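Local coordinates for DUF871 domain-containing protein (Enterococcus faecalis, PDB 2P0O), which is of unknown function but pairs a TIM barrel with a probably cyclophilin-like C-terminal domain and is probably a 6-phospho-N-acetylmuramidase, at residues M4-V9 against G30-T36; R229-Q233 against I339-I345. All blocks are in the same frame, centred on the assembly; numbering follows the deposited sequence.

Contact 1. Residues M4-V9 against G30-T36; sequences MYGISV and GFDGIFT
Tyr5, Ile7 and Val9 exchange backbone hydrogen bonds with Asp32, Gly33 and Phe35, the parallel pairing being regular from Ile7 onward, and so join the first two strands of the TIM barrel. Ile7 is held through both backbone groups: its N donates to Gly33 O at 2.9 Å, and its O accepts from Phe35 N at 2.8 Å. Val9 N to Phe35 O continues the pairing, while at the N-terminal end Asp32 N reaches Tyr5 O over 2.9 Å. Beside that first bond a water accepts from Tyr5 N and donates to Gly30 O and Asp32 OD2. Thr36 ends the series with its side chain: with OG1 anti to the backbone N (chi1 -171°), the hydroxyl donates to Val9 O at 2.8 Å, from above the carbonyl plane.

Apolar groups pack beside these bonds. Tyr5 CB sits over a face of the Phe31 ring, 4.0 Å from its centroid, a CH-pi contact; the two rings themselves are inclined at 49°. Ile7 CG2 touches Phe31 CD2, and a polar neighbour, Gly6 O, lies at the ring edge, 3.5 Å from Phe31 CD2. Ile7 and Ile34 lie alongside each other with their side chains heading in a common direction, CG1 to CG1 4.0 Å, and Ile34 CG2 meets Val9 CG2. Selenium of Met4, a selenomethionine, rests against the Asp32-Gly33 backbone.

The two strands belong to one beta-alpha-beta unit whose helix 17-28 ends in a Schellman motif with Gly30 at C-prime. Ile7 and Phe31 pack on that helix at Met26, and Asp32 OD1 pairs with Lys27. Strand 218-221 flanks 4-8, taking the Ser8 hydroxyl bond at Ile221 O, and strand 65-70 flanks 33-38.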
HETATM    1  N   MSE A   4       9.999   2.131   0.726  1.00 74.12           N
HETATM    2  CA  MSE A   4       9.176   3.095   1.451  1.00 73.47           C
HETATM    3  C   MSE A   4       7.669   2.912   1.342  1.00 70.60           C
HETATM    4  O   MSE A   4       7.137   2.731   0.235  1.00 69.74           O
HETATM    5  CB  MSE A   4       9.512   4.523   1.011  1.00 75.20           C
HETATM    6  CG  MSE A   4      10.377   5.255   2.031  1.00 83.81           C
HETATM    7 SE   MSE A   4       9.714   7.072   2.458  1.00104.04          SE
HETATM    8  CE  MSE A   4      10.269   8.030   0.805  1.00 97.70           C
ATOM      9  N   TYR A   5       6.989   2.989   2.492  1.00 66.92           N
ATOM     10  CA  TYR A   5       5.538   3.180   2.516  1.00 63.87           C
ATOM     11  C   TYR A   5       5.218   4.606   2.940  1.00 62.58           C
ATOM     12  O   TYR A   5       5.887   5.152   3.817  1.00 61.27           O
ATOM     13  CB  TYR A   5       4.831   2.202   3.462  1.00 64.10           C
ATOM     14  CG  TYR A   5       4.768   0.764   2.984  1.00 64.09           C
ATOM     15  CD1 TYR A   5       3.916   0.398   1.923  1.00 63.83           C
ATOM     16  CD2 TYR A   5       5.549  -0.231   3.587  1.00 63.75           C
ATOM     17  CE1 TYR A   5       3.835  -0.934   1.473  1.00 63.26           C
ATOM     18  CE2 TYR A   5       5.489  -1.589   3.140  1.00 64.62           C
ATOM     19  CZ  TYR A   5       4.616  -1.917   2.088  1.00 64.35           C
ATOM     20  OH  TYR A   5       4.533  -3.202   1.622  1.00 64.94           O
ATOM     21  N   GLY A   6       4.186   5.198   2.326  1.00 60.36           N
ATOM     22  CA  GLY A   6       3.809   6.572   2.632  1.00 58.81           C
ATOM     23  C   GLY A   6       2.318   6.831   2.723  1.00 57.56           C
ATOM     24  O   GLY A   6       1.490   5.962   2.362  1.00 57.76           O
ATOM     25  N   ILE A   7       1.984   8.020   3.224  1.00 57.07           N
ATOM     26  CA  ILE A   7       0.602   8.506   3.357  1.00 56.91           C
ATOM     27  C   ILE A   7       0.435   9.864   2.689  1.00 57.42           C
ATOM     28  O   ILE A   7       1.410  10.564   2.438  1.00 58.35           O
ATOM     29  CB  ILE A   7       0.164   8.634   4.845  1.00 55.96           C
ATOM     30  CG1 ILE A   7       0.978   9.732   5.574  1.00 55.33           C
ATOM     31  CG2 ILE A   7       0.281   7.279   5.506  1.00 57.69           C
ATOM     32  CD1 ILE A   7       0.642   9.936   7.103  1.00 51.01           C
ATOM     33  N   SER A   8      -0.809  10.244   2.428  1.00 58.36           N
ATOM     34  CA  SER A   8      -1.127  11.583   1.922  1.00 58.09           C
ATOM     35  C   SER A   8      -1.801  12.407   2.986  1.00 58.38           C
ATOM     36  O   SER A   8      -2.489  11.880   3.856  1.00 58.81           O
ATOM     37  CB  SER A   8      -2.026  11.498   0.693  1.00 58.46           C
ATOM     38  OG  SER A   8      -1.329  10.847  -0.365  1.00 55.68           O
ATOM     39  N   VAL A   9      -1.551  13.703   2.942  1.00 58.24           N
ATOM     40  CA  VAL A   9      -2.198  14.648   3.830  1.00 58.41           C
ATOM     41  C   VAL A   9      -2.728  15.773   2.966  1.00 58.02           C
ATOM     42  O   VAL A   9      -2.088  16.155   1.998  1.00 58.11           O
ATOM     43  CB  VAL A   9      -1.228  15.161   4.904  1.00 58.13           C
ATOM     44  CG1 VAL A   9      -1.852  16.306   5.686  1.00 59.91           C
ATOM     45  CG2 VAL A   9      -0.849  14.020   5.848  1.00 58.72           C
ATOM     46  N   GLY A  30       5.100   1.531  10.233  1.00 58.69           N
ATOM     47  CA  GLY A  30       6.073   1.363   9.146  1.00 58.14           C
ATOM     48  C   GLY A  30       5.954   2.285   7.926  1.00 58.34           C
ATOM     49  O   GLY A  30       6.498   1.983   6.858  1.00 57.89           O
ATOM     50  N   PHE A  31       5.261   3.411   8.086  1.00 58.33           N
ATOM     51  CA  PHE A  31       5.145   4.461   7.046  1.00 58.40           C
ATOM     52  C   PHE A  31       6.114   5.606   7.345  1.00 58.34           C
ATOM     53  O   PHE A  31       6.050   6.161   8.433  1.00 58.99           O
ATOM     54  CB  PHE A  31       3.698   4.969   6.980  1.00 58.23           C
ATOM     55  CG  PHE A  31       2.722   3.937   6.454  1.00 57.78           C
ATOM     56  CD1 PHE A  31       2.259   2.894   7.283  1.00 59.04           C
ATOM     57  CD2 PHE A  31       2.278   3.999   5.130  1.00 57.36           C
ATOM     58  CE1 PHE A  31       1.376   1.922   6.796  1.00 58.41           C
ATOM     59  CE2 PHE A  31       1.377   3.047   4.616  1.00 57.60           C
ATOM     60  CZ  PHE A  31       0.929   2.006   5.448  1.00 60.52           C
ATOM     61  N   ASP A  32       7.020   5.926   6.413  1.00 57.97           N
ATOM     62  CA  ASP A  32       8.068   6.928   6.644  1.00 58.81           C
ATOM     63  C   ASP A  32       7.964   8.182   5.813  1.00 58.10           C
ATOM     64  O   ASP A  32       8.864   9.039   5.877  1.00 58.44           O
ATOM     65  CB  ASP A  32       9.486   6.352   6.433  1.00 59.14           C
ATOM     66  CG  ASP A  32       9.820   5.245   7.399  1.00 61.06           C
ATOM     67  OD1 ASP A  32       9.624   5.431   8.621  1.00 60.85           O
ATOM     68  OD2 ASP A  32      10.276   4.175   6.916  1.00 64.43           O
ATOM     69  N   GLY A  33       6.892   8.288   5.032  1.00 57.74           N
ATOM     70  CA  GLY A  33       6.739   9.382   4.092  1.00 56.14           C
ATOM     71  C   GLY A  33       5.354   9.981   4.029  1.00 56.38           C
ATOM     72  O   GLY A  33       4.337   9.301   4.273  1.00 55.69           O
ATOM     73  N   ILE A  34       5.335  11.273   3.681  1.00 56.06           N
ATOM     74  CA  ILE A  34       4.132  12.023   3.435  1.00 55.49           C
ATOM     75  C   ILE A  34       4.197  12.656   2.046  1.00 56.55           C
ATOM     76  O   ILE A  34       5.244  13.187   1.632  1.00 56.82           O
ATOM     77  CB  ILE A  34       3.919  13.140   4.487  1.00 55.66           C
ATOM     78  CG1 ILE A  34       3.757  12.536   5.886  1.00 54.02           C
ATOM     79  CG2 ILE A  34       2.718  14.028   4.088  1.00 53.00           C
ATOM     80  CD1 ILE A  34       4.056  13.512   7.029  1.00 55.86           C
ATOM     81  N   PHE A  35       3.071  12.572   1.340  1.00 56.60           N
ATOM     82  CA  PHE A  35       2.827  13.319   0.105  1.00 57.81           C
ATOM     83  C   PHE A  35       1.692  14.309   0.364  1.00 58.09           C
ATOM     84  O   PHE A  35       0.691  13.977   1.014  1.00 58.25           O
ATOM     85  CB  PHE A  35       2.459  12.373  -1.052  1.00 56.07           C
ATOM     86  CG  PHE A  35       2.098  13.073  -2.344  1.00 57.53           C
ATOM     87  CD1 PHE A  35       3.085  13.363  -3.299  1.00 56.32           C
ATOM     88  CD2 PHE A  35       0.760  13.403  -2.635  1.00 57.19           C
ATOM     89  CE1 PHE A  35       2.767  13.996  -4.522  1.00 56.72           C
ATOM     90  CE2 PHE A  35       0.419  14.038  -3.856  1.00 58.70           C
ATOM     91  CZ  PHE A  35       1.419  14.326  -4.817  1.00 56.75           C
ATOM     92  N   THR A  36       1.855  15.525  -0.142  1.00 59.73           N
ATOM     93  CA  THR A  36       0.803  16.519  -0.071  1.00 61.41           C
ATOM     94  C   THR A  36       0.789  17.374  -1.335  1.00 62.84           C
ATOM     95  O   THR A  36       1.847  17.740  -1.869  1.00 62.62           O
ATOM     96  CB  THR A  36       0.899  17.382   1.222  1.00 61.53           C
ATOM     97  OG1 THR A  36      -0.273  18.204   1.344  1.00 62.08           O
ATOM     98  CG2 THR A  36       2.155  18.271   1.236  1.00 61.08           C
TER
HETATM   99  O   HOH W   1       8.302   2.827   5.182  1.00 43.62           O

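Contact 2. Residues R229-Q233 against I339-I345; sequences RTMAQ and IDKDQTI. Unlike the reference sequence in segment 339-345: Asp340 (reference Glu).
Arg229 and Asp342 reach head-on for each other and meet in a two-pronged salt bridge, NH1 to OD1 at 2.8 Å and NH2 to OD2 at 2.7 Å. Both carboxylate oxygens lie close to the guanidinium plane, yet the two flat groups are turned 35° against each other. The prongs therefore differ: NH1 meets OD1 on its syn side, whereas NH2 comes to OD2 from above the carboxylate plane. An extended chain from CG to NE, starting with CG anti to the backbone N (chi1 -171°), carries the arginine head across from the helix.

Gln233, one helical turn further on, crosses the carboxylate obliquely, with its amide plane at 44° to it. Its NE2 donates to Asp342 OD1 over 3.1 Å, approaching well above the carboxylate plane, so OD1 is gripped by two donors. That same NE2 also bonds Leu244 O and touches Ile345 CD1 at 3.3 Å.

This is a joint between domains: helix 228-240 follows the last strand of the TIM barrel, and 339-345, in the loop after strand 332-337, belongs to the C-terminal, probably cyclophilin-like, part. Strand 242-247 lies alongside, where Glu246 supplies a carboxylate to Arg229 NH2 and a backbone N to Asp342 OD2. Two acids thus share the arginine, and Glu246 N and Gln233 probably help offset the charge of Asp342.

Lys341 lays CG 3.7 Å from Arg229 NH1, while its amine turns to a different acid, Asp181, which also takes a hydrogen bond from Thr230 OG1. On the same side of the guanidinium plane Ile339 CG2 rests 4.1 Å from Arg229 NH2.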
ATOM      1  N   ARG A 229      -9.208  -1.390  10.336  1.00 54.85           N
ATOM      2  CA  ARG A 229      -9.034  -2.765   9.923  1.00 54.98           C
ATOM      3  C   ARG A 229      -7.792  -2.922   9.050  1.00 55.56           C
ATOM      4  O   ARG A 229      -6.999  -3.887   9.184  1.00 54.99           O
ATOM      5  CB  ARG A 229     -10.263  -3.195   9.115  1.00 55.35           C
ATOM      6  CG  ARG A 229     -10.307  -4.688   8.799  1.00 55.26           C
ATOM      7  CD  ARG A 229     -11.507  -5.025   7.902  1.00 53.27           C
ATOM      8  NE  ARG A 229     -11.671  -6.471   7.784  1.00 54.05           N
ATOM      9  CZ  ARG A 229     -10.996  -7.261   6.942  1.00 55.00           C
ATOM     10  NH1 ARG A 229     -10.080  -6.764   6.106  1.00 54.65           N
ATOM     11  NH2 ARG A 229     -11.232  -8.560   6.946  1.00 52.87           N
ATOM     12  N   THR A 230      -7.664  -1.987   8.113  1.00 54.95           N
ATOM     13  CA  THR A 230      -6.574  -2.000   7.167  1.00 55.03           C
ATOM     14  C   THR A 230      -5.261  -1.635   7.860  1.00 54.45           C
ATOM     15  O   THR A 230      -4.235  -2.245   7.594  1.00 53.87           O
ATOM     16  CB  THR A 230      -6.914  -1.078   5.962  1.00 54.35           C
ATOM     17  OG1 THR A 230      -8.103  -1.580   5.352  1.00 57.18           O
ATOM     18  CG2 THR A 230      -5.802  -1.073   4.937  1.00 52.83           C
HETATM   19  N   MSE A 231      -5.305  -0.633   8.732  1.00 54.83           N
HETATM   20  CA  MSE A 231      -4.154  -0.313   9.608  1.00 56.36           C
HETATM   21  C   MSE A 231      -3.622  -1.547  10.363  1.00 56.37           C
HETATM   22  O   MSE A 231      -2.403  -1.769  10.458  1.00 55.89           O
HETATM   23  CB  MSE A 231      -4.531   0.770  10.625  1.00 56.22           C
HETATM   24  CG  MSE A 231      -4.849   2.078   9.952  1.00 58.99           C
HETATM   25 SE   MSE A 231      -5.453   3.497  11.156  1.00 69.51          SE
HETATM   26  CE  MSE A 231      -3.791   3.771  12.129  1.00 62.50           C
ATOM     27  N   ALA A 232      -4.561  -2.332  10.889  1.00 56.32           N
ATOM     28  CA  ALA A 232      -4.255  -3.538  11.672  1.00 56.32           C
ATOM     29  C   ALA A 232      -3.553  -4.559  10.811  1.00 56.24           C
ATOM     30  O   ALA A 232      -2.665  -5.257  11.298  1.00 56.37           O
ATOM     31  CB  ALA A 232      -5.514  -4.126  12.257  1.00 55.14           C
ATOM     32  N   GLN A 233      -3.953  -4.647   9.530  1.00 55.64           N
ATOM     33  CA  GLN A 233      -3.325  -5.578   8.599  1.00 55.40           C
ATOM     34  C   GLN A 233      -1.882  -5.128   8.310  1.00 55.94           C
ATOM     35  O   GLN A 233      -0.970  -5.961   8.359  1.00 55.64           O
ATOM     36  CB  GLN A 233      -4.159  -5.762   7.329  1.00 55.10           C
ATOM     37  CG  GLN A 233      -5.390  -6.645   7.580  1.00 54.97           C
ATOM     38  CD  GLN A 233      -6.249  -6.855   6.346  1.00 55.78           C
ATOM     39  OE1 GLN A 233      -6.596  -5.903   5.642  1.00 56.64           O
ATOM     40  NE2 GLN A 233      -6.620  -8.097   6.092  1.00 52.80           N
ATOM     41  N   ILE A 339     -12.929 -14.044   3.875  1.00 45.17           N
ATOM     42  CA  ILE A 339     -13.805 -12.889   3.637  1.00 47.58           C
ATOM     43  C   ILE A 339     -13.499 -12.262   2.275  1.00 47.30           C
ATOM     44  O   ILE A 339     -12.332 -12.134   1.894  1.00 46.33           O
ATOM     45  CB  ILE A 339     -13.633 -11.880   4.847  1.00 47.76           C
ATOM     46  CG1 ILE A 339     -14.370 -12.415   6.083  1.00 49.96           C
ATOM     47  CG2 ILE A 339     -14.031 -10.448   4.550  1.00 49.58           C
ATOM     48  CD1 ILE A 339     -15.677 -13.097   5.806  1.00 47.16           C
ATOM     49  N   ASP A 340     -14.547 -11.899   1.543  1.00 47.40           N
ATOM     50  CA  ASP A 340     -14.382 -11.380   0.179  1.00 48.73           C
ATOM     51  C   ASP A 340     -13.260 -10.342   0.126  1.00 48.33           C
ATOM     52  O   ASP A 340     -12.368 -10.417  -0.717  1.00 47.18           O
ATOM     53  CB  ASP A 340     -15.695 -10.764  -0.332  1.00 50.00           C
ATOM     54  CG  ASP A 340     -15.699 -10.548  -1.825  1.00 54.47           C
ATOM     55  OD1 ASP A 340     -14.615 -10.581  -2.433  1.00 58.31           O
ATOM     56  OD2 ASP A 340     -16.801 -10.341  -2.410  1.00 61.13           O
ATOM     57  N   LYS A 341     -13.322  -9.390   1.045  1.00 48.52           N
ATOM     58  CA  LYS A 341     -12.387  -8.272   1.113  1.00 50.13           C
ATOM     59  C   LYS A 341     -10.923  -8.710   1.326  1.00 49.59           C
ATOM     60  O   LYS A 341     -10.001  -8.000   0.929  1.00 51.30           O
ATOM     61  CB  LYS A 341     -12.860  -7.257   2.186  1.00 50.40           C
ATOM     62  CG  LYS A 341     -11.763  -6.346   2.809  1.00 55.56           C
ATOM     63  CD  LYS A 341     -11.566  -4.996   2.068  1.00 58.91           C
ATOM     64  CE  LYS A 341     -10.961  -3.916   2.988  1.00 60.36           C
ATOM     65  NZ  LYS A 341     -10.977  -2.489   2.384  1.00 61.35           N
ATOM     66  N   ASP A 342     -10.690  -9.873   1.919  1.00 48.05           N
ATOM     67  CA  ASP A 342      -9.313 -10.296   2.149  1.00 47.70           C
ATOM     68  C   ASP A 342      -8.765 -11.205   1.062  1.00 47.31           C
ATOM     69  O   ASP A 342      -7.577 -11.530   1.042  1.00 46.60           O
ATOM     70  CB  ASP A 342      -9.131 -10.916   3.545  1.00 47.28           C
ATOM     71  CG  ASP A 342      -9.228  -9.879   4.651  1.00 48.87           C
ATOM     72  OD1 ASP A 342      -9.095  -8.669   4.352  1.00 51.77           O
ATOM     73  OD2 ASP A 342      -9.471 -10.252   5.821  1.00 47.98           O
ATOM     74  N   GLN A 343      -9.611 -11.570   0.114  1.00 46.75           N
ATOM     75  CA  GLN A 343      -9.155 -12.517  -0.898  1.00 46.82           C
ATOM     76  C   GLN A 343      -8.045 -12.020  -1.824  1.00 46.11           C
ATOM     77  O   GLN A 343      -7.360 -12.823  -2.417  1.00 46.57           O
ATOM     78  CB  GLN A 343     -10.360 -13.036  -1.696  1.00 47.37           C
ATOM     79  CG  GLN A 343     -11.152 -14.074  -0.875  1.00 47.68           C
ATOM     80  CD  GLN A 343     -12.354 -14.608  -1.617  1.00 47.68           C
ATOM     81  OE1 GLN A 343     -12.340 -14.687  -2.825  1.00 49.14           O
ATOM     82  NE2 GLN A 343     -13.396 -14.973  -0.891  1.00 49.18           N
ATOM     83  N   THR A 344      -7.863 -10.712  -1.985  1.00 44.83           N
ATOM     84  CA  THR A 344      -6.714 -10.240  -2.764  1.00 43.65           C
ATOM     85  C   THR A 344      -5.369 -10.388  -2.016  1.00 43.30           C
ATOM     86  O   THR A 344      -4.320 -10.131  -2.570  1.00 42.82           O
ATOM     87  CB  THR A 344      -6.858  -8.797  -3.216  1.00 43.45           C
ATOM     88  OG1 THR A 344      -7.125  -7.970  -2.073  1.00 42.19           O
ATOM     89  CG2 THR A 344      -7.984  -8.654  -4.279  1.00 44.40           C
ATOM     90  N   ILE A 345      -5.408 -10.773  -0.751  1.00 43.21           N
ATOM     91  CA  ILE A 345      -4.181 -11.065  -0.005  1.00 42.88           C
ATOM     92  C   ILE A 345      -3.641 -12.447  -0.401  1.00 43.49           C
ATOM     93  O   ILE A 345      -2.412 -12.680  -0.406  1.00 43.66           O
ATOM     94  CB  ILE A 345      -4.439 -11.020   1.522  1.00 43.31           C
ATOM     95  CG1 ILE A 345      -4.892  -9.616   1.920  1.00 41.06           C
ATOM     96  CG2 ILE A 345      -3.192 -11.479   2.314  1.00 43.22           C
ATOM     97  CD1 ILE A 345      -5.560  -9.542   3.334  1.00 44.02           C
TER

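Contact 1 is a buried part of the barrel, joining neighbouring strands through backbone bonds and apolar side chains; contact 2 is partly buried and joins the two domains mainly through charged and amide side chains. Its surface, 232 Å², is well under half of the 586 Å² of contact 1. The segments of contact 1 are 21 residues apart in sequence, those of contact 2 106. Their centres lie 20 Å apart, and their nearest atoms, about 6 Å apart, do not touch. Helix 228-240 connects the two regions: Phe234, just beyond 229-233, meets the Phe31 ring edge-to-face, while Arg229 and Gln233 reach toward the second domain.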